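Local structure of L-iditol 2-dehydrogenase (Clostridium scindens, 4OH1) at residues Y153-P158 with S318-K323; E157-A162 with V190-L195; V161-A166 with P306-M311; G186-Q191 with Y342-I347. The protein probably acts as a zinc-dependent, NAD+-linked dehydrogenase that oxidises L-iditol or related polyols. One frame throughout, in Å; residues are numbered along the deposited sequence.

Contact 1 (Y153-P158 with S318-K323); sequences YALVEP and SKIIQK. With ZN (zinc ion), chain B.
Leu155 and Ile321 mark the closest backbone approach, CA to CA 8.9 Å, where a type I turn leading into helix 156-168 faces the start of strand 321-326. The arrangement belongs to the two-domain fold of the zinc-containing alcohol dehydrogenases: strand 321-326 lies in a mixed sheet that also holds strands of the GroES-like domain, and the helix begins beside the zinc. The turn runs from Tyr153 to Val156 and is closed by Val156 N donating to Tyr153 O (3.1 Å), which leaves Leu155 at the N-cap position with its side chain directed at the strand. One branch of Leu155 does the touching. Its CD2 lies against the flank of Ile321, 3.7 Å from CG1 and 3.9 Å from CD1, and the two side chains cross obliquely. Ile321 offers this flank because CG1 stands beside its own backbone N (chi1 -62°) and the chain then extends to CD1 (chi2 163°). Ile320 joins from the residue before, its CG2 meeting the same Leu155 CD2 more loosely at 4.4 Å. The interface is wholly apolar and buried, and Val346 of the neighbouring strand packs on both Leu155 and Ile321. Two residues beyond Leu155, Glu157 turns to the metal, its chain bent at chi2 (-82°). It shares the zinc ion with His74, Glu75 and Cys46, the last as cysteinesulfonic acid. Two waters also bind the metal. Glu157 holds it through a single oxygen, with OE1 2.1 Å from the zinc and OE2 3.3 Å from it.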
loop_
_atom_site.group_PDB
_atom_site.type_symbol
_atom_site.label_atom_id
_atom_site.label_comp_id
_atom_site.label_asym_id
_atom_site.label_seq_id
_atom_site.Cartn_x
_atom_site.Cartn_y
_atom_site.Cartn_z
ATOM N N TYR A 153 -25.796 12.251 12.379
ATOM C CA TYR A 153 -25.192 12.482 11.037
ATOM C C TYR A 153 -24.665 13.879 10.853
ATOM O O TYR A 153 -23.933 14.140 9.925
ATOM C CB TYR A 153 -26.156 12.092 9.906
ATOM C CG TYR A 153 -26.315 10.578 9.764
ATOM C CD1 TYR A 153 -27.141 9.879 10.598
ATOM C CD2 TYR A 153 -25.623 9.869 8.795
ATOM C CE1 TYR A 153 -27.254 8.504 10.494
ATOM C CE2 TYR A 153 -25.782 8.519 8.653
ATOM C CZ TYR A 153 -26.587 7.839 9.514
ATOM O OH TYR A 153 -26.706 6.483 9.403
ATOM N N ALA A 154 -25.050 14.798 11.724
ATOM C CA ALA A 154 -24.398 16.084 11.758
ATOM C C ALA A 154 -22.877 15.939 11.996
ATOM O O ALA A 154 -22.107 16.847 11.721
ATOM C CB ALA A 154 -24.979 16.921 12.862
ATOM N N LEU A 155 -22.458 14.823 12.574
ATOM C CA LEU A 155 -21.023 14.608 12.829
ATOM C C LEU A 155 -20.333 13.910 11.702
ATOM O O LEU A 155 -19.191 13.531 11.883
ATOM C CB LEU A 155 -20.770 13.854 14.143
ATOM C CG LEU A 155 -20.711 14.877 15.281
ATOM C CD1 LEU A 155 -21.938 15.801 15.364
ATOM C CD2 LEU A 155 -20.623 14.071 16.535
ATOM N N VAL A 156 -20.968 13.756 10.540
ATOM C CA VAL A 156 -20.291 13.136 9.410
ATOM C C VAL A 156 -18.989 13.780 9.026
ATOM O O VAL A 156 -17.991 13.049 8.696
ATOM C CB VAL A 156 -21.191 12.980 8.173
ATOM C CG1 VAL A 156 -20.396 12.654 6.936
ATOM C CG2 VAL A 156 -22.201 11.858 8.392
ATOM N N GLU A 157 -18.920 15.102 9.045
ATOM C CA GLU A 157 -17.711 15.764 8.533
ATOM C C GLU A 157 -16.555 15.575 9.515
ATOM O O GLU A 157 -15.449 15.256 9.106
ATOM C CB GLU A 157 -17.917 17.248 8.205
ATOM C CG GLU A 157 -16.646 17.967 7.604
ATOM C CD GLU A 157 -15.660 18.417 8.661
ATOM O OE1 GLU A 157 -16.095 18.569 9.823
ATOM O OE2 GLU A 157 -14.440 18.555 8.382
ATOM N N PRO A 158 -16.779 15.793 10.796
ATOM C CA PRO A 158 -15.625 15.545 11.649
ATOM C C PRO A 158 -15.180 14.067 11.668
ATOM O O PRO A 158 -13.984 13.812 11.771
ATOM C CB PRO A 158 -16.063 16.023 13.017
ATOM C CG PRO A 158 -17.482 16.177 12.957
ATOM C CD PRO A 158 -17.837 16.458 11.524
ATOM N N SER A 318 -23.501 8.856 21.700
ATOM C CA SER A 318 -24.076 9.248 22.989
ATOM C C SER A 318 -22.925 9.519 23.948
ATOM O O SER A 318 -23.103 10.058 24.966
ATOM C CB SER A 318 -24.915 8.125 23.529
ATOM O OG SER A 318 -24.089 7.015 23.902
ATOM N N LYS A 319 -21.711 9.190 23.558
ATOM C CA LYS A 319 -20.546 9.404 24.380
ATOM C C LYS A 319 -19.676 10.546 23.890
ATOM O O LYS A 319 -18.566 10.738 24.366
ATOM C CB LYS A 319 -19.726 8.122 24.263
ATOM C CG LYS A 319 -20.487 6.948 24.857
ATOM C CD LYS A 319 -19.676 5.694 24.845
ATOM C CE LYS A 319 -20.416 4.555 25.458
ATOM N NZ LYS A 319 -19.834 3.343 24.825
ATOM N N ILE A 320 -20.181 11.300 22.926
ATOM C CA ILE A 320 -19.412 12.308 22.257
ATOM C C ILE A 320 -20.199 13.593 22.183
ATOM O O ILE A 320 -19.702 14.652 22.594
ATOM C CB ILE A 320 -19.043 11.817 20.859
ATOM C CG1 ILE A 320 -18.145 10.560 20.975
ATOM C CG2 ILE A 320 -18.351 12.920 20.067
ATOM C CD1 ILE A 320 -17.656 9.976 19.634
ATOM N N ILE A 321 -21.431 13.508 21.671
ATOM C CA ILE A 321 -22.303 14.659 21.665
ATOM C C ILE A 321 -22.789 14.832 23.055
ATOM O O ILE A 321 -23.570 14.052 23.510
ATOM C CB ILE A 321 -23.497 14.511 20.768
ATOM C CG1 ILE A 321 -23.040 14.345 19.331
ATOM C CG2 ILE A 321 -24.329 15.791 20.877
ATOM C CD1 ILE A 321 -24.102 13.776 18.367
ATOM N N GLN A 322 -22.317 15.851 23.739
ATOM C CA GLN A 322 -22.652 15.989 25.148
ATOM C C GLN A 322 -23.612 17.109 25.399
ATOM O O GLN A 322 -24.077 17.220 26.493
ATOM C CB GLN A 322 -21.405 16.255 25.969
ATOM C CG GLN A 322 -20.361 15.205 25.737
ATOM C CD GLN A 322 -19.331 15.172 26.795
ATOM O OE1 GLN A 322 -18.344 15.929 26.774
ATOM N NE2 GLN A 322 -19.485 14.225 27.703
ATOM N N LYS A 323 -23.909 17.945 24.414
ATOM C CA LYS A 323 -24.887 19.019 24.610
ATOM C C LYS A 323 -25.636 19.244 23.328
ATOM O O LYS A 323 -25.018 19.273 22.280
ATOM C CB LYS A 323 -24.175 20.350 24.884
ATOM C CG LYS A 323 -23.731 20.543 26.262
ATOM C CD LYS A 323 -24.883 21.007 27.106
ATOM C CE LYS A 323 -24.448 21.114 28.538
ATOM N NZ LYS A 323 -25.619 21.643 29.243
HETATM ZN ZN ZN B . -15.342 19.865 11.291
HETATM O O HOH W 1 -13.381 20.121 9.953
HETATM O O HOH W 2 -13.646 18.526 12.314
#

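Contact 2 (E157-A162 with V190-L195); sequences EPLTVA and VQLARL. With ZN (zinc ion), chain B.
Leu192 of helix 184-194 touches helix 156-168 through its CD1, which lies 3.7 Å from Ala162 C and 3.8 Å from Ala162 CB, so one methyl covers both the backbone and the small side chain of that residue. Leu159, one turn earlier on the same helix as Ala162, brings its CD1 to 4.1 Å from this Leu192 methyl. Leu159 CG is swung anti to its backbone N (chi1 -166°), which carries the branch across to Leu192 although the side chain does not set out in that direction. Ala162 is held in place by the helical bond from its N to Pro158 O, 3.0 Å long. The pairing joins the long helix that runs between the two domains to the first helix of the Rossmann-type domain, whose N-terminal end completes a glycine pattern (Gly181, Gly183, Gly186) consistent with dinucleotide binding. Further out, Met188 lies on Pro158 and Ala162, extending the same helix-helix seam. Gln191 fastens the second helix to its surroundings, with NE2 bonded to Asn217 OD1 and OE1 to Asp316 N. Leu192 O is hydrogen-bonded to Tyr173 OH of the second subunit, and Leu195 packs on Arg194 of that subunit.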
loop_
_atom_site.group_PDB
_atom_site.type_symbol
_atom_site.label_atom_id
_atom_site.label_comp_id
_atom_site.label_asym_id
_atom_site.label_seq_id
_atom_site.Cartn_x
_atom_site.Cartn_y
_atom_site.Cartn_z
ATOM N N GLU A 157 -18.920 15.102 9.045
ATOM C CA GLU A 157 -17.711 15.764 8.533
ATOM C C GLU A 157 -16.555 15.575 9.515
ATOM O O GLU A 157 -15.449 15.256 9.106
ATOM C CB GLU A 157 -17.917 17.248 8.205
ATOM C CG GLU A 157 -16.646 17.967 7.604
ATOM C CD GLU A 157 -15.660 18.417 8.661
ATOM O OE1 GLU A 157 -16.095 18.569 9.823
ATOM O OE2 GLU A 157 -14.440 18.555 8.382
ATOM N N PRO A 158 -16.779 15.793 10.796
ATOM C CA PRO A 158 -15.625 15.545 11.649
ATOM C C PRO A 158 -15.180 14.067 11.668
ATOM O O PRO A 158 -13.984 13.812 11.771
ATOM C CB PRO A 158 -16.063 16.023 13.017
ATOM C CG PRO A 158 -17.482 16.177 12.957
ATOM C CD PRO A 158 -17.837 16.458 11.524
ATOM N N LEU A 159 -16.112 13.128 11.517
ATOM C CA LEU A 159 -15.741 11.707 11.345
ATOM C C LEU A 159 -14.852 11.506 10.139
ATOM O O LEU A 159 -13.917 10.708 10.216
ATOM C CB LEU A 159 -16.940 10.798 11.306
ATOM C CG LEU A 159 -16.695 9.302 11.464
ATOM C CD1 LEU A 159 -16.113 8.970 12.901
ATOM C CD2 LEU A 159 -17.980 8.596 11.288
ATOM N N THR A 160 -15.073 12.230 9.034
ATOM C CA THR A 160 -14.129 12.123 7.936
ATOM C C THR A 160 -12.697 12.533 8.292
ATOM O O THR A 160 -11.741 12.024 7.715
ATOM C CB THR A 160 -14.514 12.951 6.695
ATOM O OG1 THR A 160 -14.440 14.363 6.995
ATOM C CG2 THR A 160 -15.927 12.592 6.176
ATOM N N VAL A 161 -12.547 13.564 9.117
ATOM C CA VAL A 161 -11.257 13.975 9.572
ATOM C C VAL A 161 -10.619 12.905 10.470
ATOM O O VAL A 161 -9.461 12.576 10.369
ATOM C CB VAL A 161 -11.359 15.302 10.355
ATOM C CG1 VAL A 161 -10.008 15.646 10.949
ATOM C CG2 VAL A 161 -11.780 16.439 9.433
ATOM N N ALA A 162 -11.413 12.348 11.357
ATOM C CA ALA A 162 -10.949 11.302 12.187
ATOM C C ALA A 162 -10.589 10.054 11.384
ATOM O O ALA A 162 -9.532 9.437 11.656
ATOM C CB ALA A 162 -11.984 11.005 13.230
ATOM N N VAL A 190 -10.778 7.305 19.408
ATOM C CA VAL A 190 -10.807 6.175 20.313
ATOM C C VAL A 190 -11.691 5.080 19.696
ATOM O O VAL A 190 -11.292 3.899 19.594
ATOM C CB VAL A 190 -11.287 6.519 21.726
ATOM C CG1 VAL A 190 -11.577 5.282 22.520
ATOM C CG2 VAL A 190 -10.229 7.348 22.475
ATOM N N GLN A 191 -12.891 5.451 19.282
ATOM C CA GLN A 191 -13.836 4.486 18.729
ATOM C C GLN A 191 -13.306 3.865 17.452
ATOM O O GLN A 191 -13.459 2.656 17.246
ATOM C CB GLN A 191 -15.202 5.098 18.522
ATOM C CG GLN A 191 -15.878 5.456 19.863
ATOM C CD GLN A 191 -17.358 5.749 19.770
ATOM O OE1 GLN A 191 -18.039 5.231 18.894
ATOM N NE2 GLN A 191 -17.879 6.515 20.728
ATOM N N LEU A 192 -12.688 4.679 16.609
ATOM C CA LEU A 192 -12.133 4.201 15.376
ATOM C C LEU A 192 -10.899 3.362 15.567
ATOM O O LEU A 192 -10.651 2.466 14.738
ATOM C CB LEU A 192 -11.798 5.351 14.412
ATOM C CG LEU A 192 -12.960 6.101 13.786
ATOM C CD1 LEU A 192 -12.425 7.232 13.026
ATOM C CD2 LEU A 192 -13.822 5.218 12.897
ATOM N N ALA A 193 -10.111 3.648 16.605
ATOM C CA ALA A 193 -8.949 2.807 16.897
ATOM C C ALA A 193 -9.461 1.439 17.317
ATOM O O ALA A 193 -8.917 0.459 16.871
ATOM C CB ALA A 193 -8.059 3.380 17.966
ATOM N N ARG A 194 -10.544 1.359 18.101
ATOM C CA ARG A 194 -11.081 0.071 18.404
ATOM C C ARG A 194 -11.524 -0.698 17.160
ATOM O O ARG A 194 -11.290 -1.920 17.060
ATOM C CB ARG A 194 -12.290 0.175 19.314
ATOM C CG ARG A 194 -11.948 0.486 20.722
ATOM C CD ARG A 194 -11.760 -0.824 21.468
ATOM N NE ARG A 194 -11.450 -0.645 22.872
ATOM C CZ ARG A 194 -11.293 -1.642 23.736
ATOM N NH1 ARG A 194 -11.434 -2.914 23.355
ATOM N NH2 ARG A 194 -10.996 -1.369 24.992
ATOM N N LEU A 195 -12.128 0.030 16.224
ATOM C CA LEU A 195 -12.741 -0.556 15.022
ATOM C C LEU A 195 -11.700 -0.740 13.957
ATOM O O LEU A 195 -12.030 -1.113 12.852
ATOM C CB LEU A 195 -13.874 0.320 14.445
ATOM C CG LEU A 195 -15.076 0.393 15.374
ATOM C CD1 LEU A 195 -15.902 1.595 15.029
ATOM C CD2 LEU A 195 -15.903 -0.846 15.238
HETATM ZN ZN ZN B . -15.342 19.865 11.291
HETATM O O HOH W 1 -13.381 20.121 9.953
HETATM O O HOH W 2 -13.646 18.526 12.314
#

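Contact 3 (V161-A166 with P306-M311); sequences VALSSA and PKSIRM
Leu163 reaches from helix 156-168 onto helix 305-311, its CA 7.5 Å from that of Ser308. Its CB points toward the second helix, and CG follows beside the backbone N and anti to the carbonyl carbon (chi1 -77°), where the chain forks. The CD1 branch settles on the helix surface, 3.7 Å from Ser308 CA and 3.8 Å from Ser308 CB. The same methyl reaches the aliphatic part of Lys307, whose CD is 4.2 Å away. The CD2 branch turns to the next turn of the helix and meets CG of Met311, a selenomethionine, at 4.4 Å. Only carbon touches carbon here; the polar ends find partners outside the patch. Ser308 OG bonds to Val156 O, while Lys307 NZ pairs with Glu167 in a salt bridge and with Gln304 OE1. Within helix 156-168 itself, Val161 O takes two donors, Ser165 N and Ser165 OG, which come from opposite faces of its plane. The axes of segments 161-166 and 306-311 approach to 10.4 Å at 104°, nearly perpendicular, and between these segments Leu163 makes the contact from the first helix. Leu163 also touches Leu192 of helix 184-194 and Tyr173 of the second subunit, whereas Pro306 and Ile309 rest on Phe142 of strand 141-143.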
loop_
_atom_site.group_PDB
_atom_site.type_symbol
_atom_site.label_atom_id
_atom_site.label_comp_id
_atom_site.label_asym_id
_atom_site.label_seq_id
_atom_site.Cartn_x
_atom_site.Cartn_y
_atom_site.Cartn_z
ATOM N N VAL A 161 -12.547 13.564 9.117
ATOM C CA VAL A 161 -11.257 13.975 9.572
ATOM C C VAL A 161 -10.619 12.905 10.470
ATOM O O VAL A 161 -9.461 12.576 10.369
ATOM C CB VAL A 161 -11.359 15.302 10.355
ATOM C CG1 VAL A 161 -10.008 15.646 10.949
ATOM C CG2 VAL A 161 -11.780 16.439 9.433
ATOM N N ALA A 162 -11.413 12.348 11.357
ATOM C CA ALA A 162 -10.949 11.302 12.187
ATOM C C ALA A 162 -10.589 10.054 11.384
ATOM O O ALA A 162 -9.532 9.437 11.656
ATOM C CB ALA A 162 -11.984 11.005 13.230
ATOM N N LEU A 163 -11.415 9.693 10.395
ATOM C CA LEU A 163 -11.115 8.557 9.548
ATOM C C LEU A 163 -9.833 8.759 8.779
ATOM O O LEU A 163 -9.045 7.826 8.674
ATOM C CB LEU A 163 -12.247 8.257 8.545
ATOM C CG LEU A 163 -13.453 7.562 9.137
ATOM C CD1 LEU A 163 -14.660 7.799 8.285
ATOM C CD2 LEU A 163 -13.243 6.093 9.229
ATOM N N SER A 164 -9.606 9.943 8.229
ATOM C CA SER A 164 -8.376 10.180 7.476
ATOM C C SER A 164 -7.109 10.109 8.309
ATOM O O SER A 164 -6.089 9.670 7.832
ATOM C CB SER A 164 -8.359 11.573 6.852
ATOM O OG SER A 164 -9.519 11.700 6.081
ATOM N N SER A 165 -7.186 10.650 9.503
ATOM C CA SER A 165 -6.102 10.647 10.434
ATOM C C SER A 165 -5.822 9.215 10.891
ATOM O O SER A 165 -4.677 8.790 10.904
ATOM C CB SER A 165 -6.466 11.550 11.642
ATOM O OG SER A 165 -6.587 12.900 11.164
ATOM N N ALA A 166 -6.849 8.441 11.184
ATOM C CA ALA A 166 -6.638 7.053 11.580
ATOM C C ALA A 166 -5.989 6.268 10.481
ATOM O O ALA A 166 -5.075 5.495 10.728
ATOM C CB ALA A 166 -7.909 6.371 12.019
ATOM N N PRO A 306 -18.796 9.163 1.781
ATOM C CA PRO A 306 -19.632 7.952 1.739
ATOM C C PRO A 306 -19.243 6.959 2.851
ATOM O O PRO A 306 -20.131 6.456 3.592
ATOM C CB PRO A 306 -19.391 7.409 0.321
ATOM C CG PRO A 306 -19.055 8.665 -0.457
ATOM C CD PRO A 306 -18.193 9.440 0.465
ATOM N N LYS A 307 -17.933 6.780 3.015
ATOM C CA LYS A 307 -17.346 5.946 4.096
ATOM C C LYS A 307 -17.818 6.347 5.482
ATOM O O LYS A 307 -18.323 5.555 6.319
ATOM C CB LYS A 307 -15.824 5.999 3.963
ATOM C CG LYS A 307 -15.083 5.111 4.945
ATOM C CD LYS A 307 -13.636 5.387 4.989
ATOM C CE LYS A 307 -12.958 5.060 3.694
ATOM N NZ LYS A 307 -11.648 5.690 3.695
ATOM N N SER A 308 -17.696 7.610 5.728
ATOM C CA SER A 308 -18.118 8.152 6.995
ATOM C C SER A 308 -19.583 7.948 7.252
ATOM O O SER A 308 -20.031 7.588 8.372
ATOM C CB SER A 308 -17.758 9.637 7.010
ATOM O OG SER A 308 -18.183 10.231 8.209
ATOM N N ILE A 309 -20.376 8.178 6.221
ATOM C CA ILE A 309 -21.804 7.927 6.330
ATOM C C ILE A 309 -22.066 6.473 6.642
ATOM O O ILE A 309 -22.896 6.172 7.511
ATOM C CB ILE A 309 -22.491 8.366 5.050
ATOM C CG1 ILE A 309 -22.478 9.897 4.977
ATOM C CG2 ILE A 309 -23.868 7.838 4.994
ATOM C CD1 ILE A 309 -22.873 10.473 3.645
ATOM N N ARG A 310 -21.311 5.553 6.021
ATOM C CA ARG A 310 -21.484 4.103 6.346
ATOM C C ARG A 310 -21.068 3.714 7.763
ATOM O O ARG A 310 -21.614 2.776 8.323
ATOM C CB ARG A 310 -20.779 3.234 5.355
ATOM C CG ARG A 310 -21.426 3.268 4.001
ATOM C CD ARG A 310 -20.868 2.178 3.118
ATOM N NE ARG A 310 -19.469 2.378 2.790
ATOM C CZ ARG A 310 -19.045 3.161 1.812
ATOM N NH1 ARG A 310 -19.932 3.802 1.072
ATOM N NH2 ARG A 310 -17.756 3.306 1.545
HETATM N N MSE A 311 -20.135 4.467 8.348
HETATM C CA MSE A 311 -19.631 4.213 9.709
HETATM C C MSE A 311 -20.530 4.708 10.839
HETATM O O MSE A 311 -20.496 4.229 11.993
HETATM C CB MSE A 311 -18.302 4.887 9.886
HETATM C CG MSE A 311 -17.199 4.259 9.068
HETATM SE SE MSE A 311 -16.871 2.361 9.556
HETATM C CE MSE A 311 -16.429 2.395 11.470
#

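Contact 4 (G186-Q191 with Y342-I347); sequences GMMLVQ and YAKIVI
Met188 and Lys344 meet with their side chains at about a right angle, the selenomethionine's methyl against the lysine's aliphatic part. Helix 184-194 is the helix of the Rossmann-type strand-turn-helix, and strand 344-348 belongs to the mixed sheet containing GroES-like domain strands, so the contact spans the seam between the two domains of this dehydrogenase fold. Met188 does not start out facing the strand. Its chain runs on from CG and bends at SE, with chi3 at -136°, bringing CE to 4.1 Å from Lys344 CG. Lys344 for its part points at the helix from CB, then folds at chi2 and chi3 (-61° and -93°), so that its shaft turns across the end of Met188 while the amino group is carried off towards the metal site. Alongside, Met187, also a selenomethionine, faces Ala343: its CG stands 4.5 Å from Ala343 CB, a loose touch at the closest CA pair of the two backbones, 7.7 Å apart. No hydrogen bond crosses between helix and strand. Pro158 of helix 156-168 packs on Lys344, tying in the third element at this corner. Lys344 is also pinned by backbone bonding to Gln322 of strand 321-326, and Gln322 OE1 accepts from Ala343 N. The lysine side chain ends about 5 Å from the bound zinc ion, nearest atom to metal. Its NZ forms a salt bridge with OE1 of the zinc ligand Glu75 and a hydrogen bond with Ile45 O.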
loop_
_atom_site.group_PDB
_atom_site.type_symbol
_atom_site.label_atom_id
_atom_site.label_comp_id
_atom_site.label_asym_id
_atom_site.label_seq_id
_atom_site.Cartn_x
_atom_site.Cartn_y
_atom_site.Cartn_z
ATOM N N GLY A 186 -10.844 13.393 19.349
ATOM C CA GLY A 186 -10.215 12.415 20.197
ATOM C C GLY A 186 -11.101 11.229 20.488
ATOM O O GLY A 186 -10.650 10.096 20.396
HETATM N N MSE A 187 -12.358 11.489 20.856
HETATM C CA MSE A 187 -13.277 10.432 21.229
HETATM C C MSE A 187 -13.618 9.635 19.982
HETATM O O MSE A 187 -13.684 8.423 20.000
HETATM C CB MSE A 187 -14.546 10.994 21.843
HETATM C CG MSE A 187 -14.355 11.692 23.186
HETATM SE SE MSE A 187 -13.337 10.586 24.485
HETATM C CE MSE A 187 -11.514 11.188 24.130
HETATM N N MSE A 188 -13.775 10.284 18.859
HETATM C CA MSE A 188 -14.002 9.535 17.617
HETATM C C MSE A 188 -12.793 8.646 17.237
HETATM O O MSE A 188 -12.987 7.549 16.744
HETATM C CB MSE A 188 -14.294 10.475 16.450
HETATM C CG MSE A 188 -15.537 11.292 16.688
HETATM SE SE MSE A 188 -16.068 12.484 15.187
HETATM C CE MSE A 188 -16.457 14.037 16.362
ATOM N N LEU A 189 -11.575 9.151 17.418
ATOM C CA LEU A 189 -10.373 8.334 17.208
ATOM C C LEU A 189 -10.320 7.138 18.188
ATOM O O LEU A 189 -9.880 6.066 17.827
ATOM C CB LEU A 189 -9.129 9.165 17.330
ATOM C CG LEU A 189 -8.944 10.109 16.138
ATOM C CD1 LEU A 189 -7.843 11.100 16.467
ATOM C CD2 LEU A 189 -8.633 9.334 14.856
ATOM N N VAL A 190 -10.778 7.305 19.408
ATOM C CA VAL A 190 -10.807 6.175 20.313
ATOM C C VAL A 190 -11.691 5.080 19.696
ATOM O O VAL A 190 -11.292 3.899 19.594
ATOM C CB VAL A 190 -11.287 6.519 21.726
ATOM C CG1 VAL A 190 -11.577 5.282 22.520
ATOM C CG2 VAL A 190 -10.229 7.348 22.475
ATOM N N GLN A 191 -12.891 5.451 19.282
ATOM C CA GLN A 191 -13.836 4.486 18.729
ATOM C C GLN A 191 -13.306 3.865 17.452
ATOM O O GLN A 191 -13.459 2.656 17.246
ATOM C CB GLN A 191 -15.202 5.098 18.522
ATOM C CG GLN A 191 -15.878 5.456 19.863
ATOM C CD GLN A 191 -17.358 5.749 19.770
ATOM O OE1 GLN A 191 -18.039 5.231 18.894
ATOM N NE2 GLN A 191 -17.879 6.515 20.728
ATOM N N TYR A 342 -16.858 20.440 26.881
ATOM C CA TYR A 342 -17.675 19.405 26.201
ATOM C C TYR A 342 -17.001 18.878 24.967
ATOM O O TYR A 342 -16.284 19.626 24.283
ATOM C CB TYR A 342 -19.077 19.926 25.848
ATOM C CG TYR A 342 -19.772 20.463 27.052
ATOM C CD1 TYR A 342 -20.320 19.605 27.988
ATOM C CD2 TYR A 342 -19.828 21.834 27.291
ATOM C CE1 TYR A 342 -20.958 20.091 29.122
ATOM C CE2 TYR A 342 -20.452 22.338 28.438
ATOM C CZ TYR A 342 -21.004 21.460 29.350
ATOM O OH TYR A 342 -21.606 21.941 30.472
ATOM N N ALA A 343 -17.238 17.596 24.656
ATOM C CA ALA A 343 -16.582 17.017 23.510
ATOM C C ALA A 343 -17.172 17.591 22.211
ATOM O O ALA A 343 -16.444 18.106 21.382
ATOM C CB ALA A 343 -16.656 15.488 23.538
ATOM N N LYS A 344 -18.482 17.476 22.034
ATOM C CA LYS A 344 -19.180 18.051 20.875
ATOM C C LYS A 344 -20.528 18.616 21.320
ATOM O O LYS A 344 -21.235 18.018 22.156
ATOM C CB LYS A 344 -19.453 17.026 19.746
ATOM C CG LYS A 344 -18.261 16.633 18.894
ATOM C CD LYS A 344 -17.622 17.777 18.141
ATOM C CE LYS A 344 -18.157 17.940 16.759
ATOM N NZ LYS A 344 -17.330 18.925 15.991
ATOM N N ILE A 345 -20.851 19.765 20.730
ATOM C CA ILE A 345 -22.120 20.444 20.931
ATOM C C ILE A 345 -22.882 20.527 19.625
ATOM O O ILE A 345 -22.308 20.887 18.594
ATOM C CB ILE A 345 -21.886 21.850 21.429
ATOM C CG1 ILE A 345 -21.114 21.830 22.752
ATOM C CG2 ILE A 345 -23.221 22.576 21.641
ATOM C CD1 ILE A 345 -20.334 23.140 23.024
ATOM N N VAL A 346 -24.179 20.176 19.662
ATOM C CA VAL A 346 -25.018 20.342 18.481
ATOM C C VAL A 346 -26.133 21.324 18.716
ATOM O O VAL A 346 -26.682 21.425 19.817
ATOM C CB VAL A 346 -25.654 19.019 17.929
ATOM C CG1 VAL A 346 -24.592 18.128 17.462
ATOM C CG2 VAL A 346 -26.509 18.302 18.985
ATOM N N ILE A 347 -26.489 22.000 17.632
ATOM C CA ILE A 347 -27.588 22.925 17.628
ATOM C C ILE A 347 -28.719 22.436 16.745
ATOM O O ILE A 347 -28.510 22.147 15.589
ATOM C CB ILE A 347 -27.136 24.278 17.127
ATOM C CG1 ILE A 347 -26.069 24.831 18.053
ATOM C CG2 ILE A 347 -28.348 25.237 17.074
ATOM C CD1 ILE A 347 -25.509 26.169 17.636
#

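All four contacts lie where the two domains of the dehydrogenase meet, their centres 6 to 14 Å apart. Helix 156-168 is common to contacts 1, 2 and 3, which use overlapping parts of it, while helix 184-194 serves contacts 2 and 4. Contacts 1 and 4, about 6 Å apart between centres, end on strands 321-326 and 344-348, parallel neighbours in one sheet. Along the chain contact 3 is nested within the loop that contact 1 closes, and contact 4 crosses both. The zinc bound by Glu157, probably the catalytic one by family resemblance, sits near the start of the shared helix. Contacts 2 and 3 continue away from it to the second subunit, so metal site, Rossmann-type domain and subunit interface are joined through one helix.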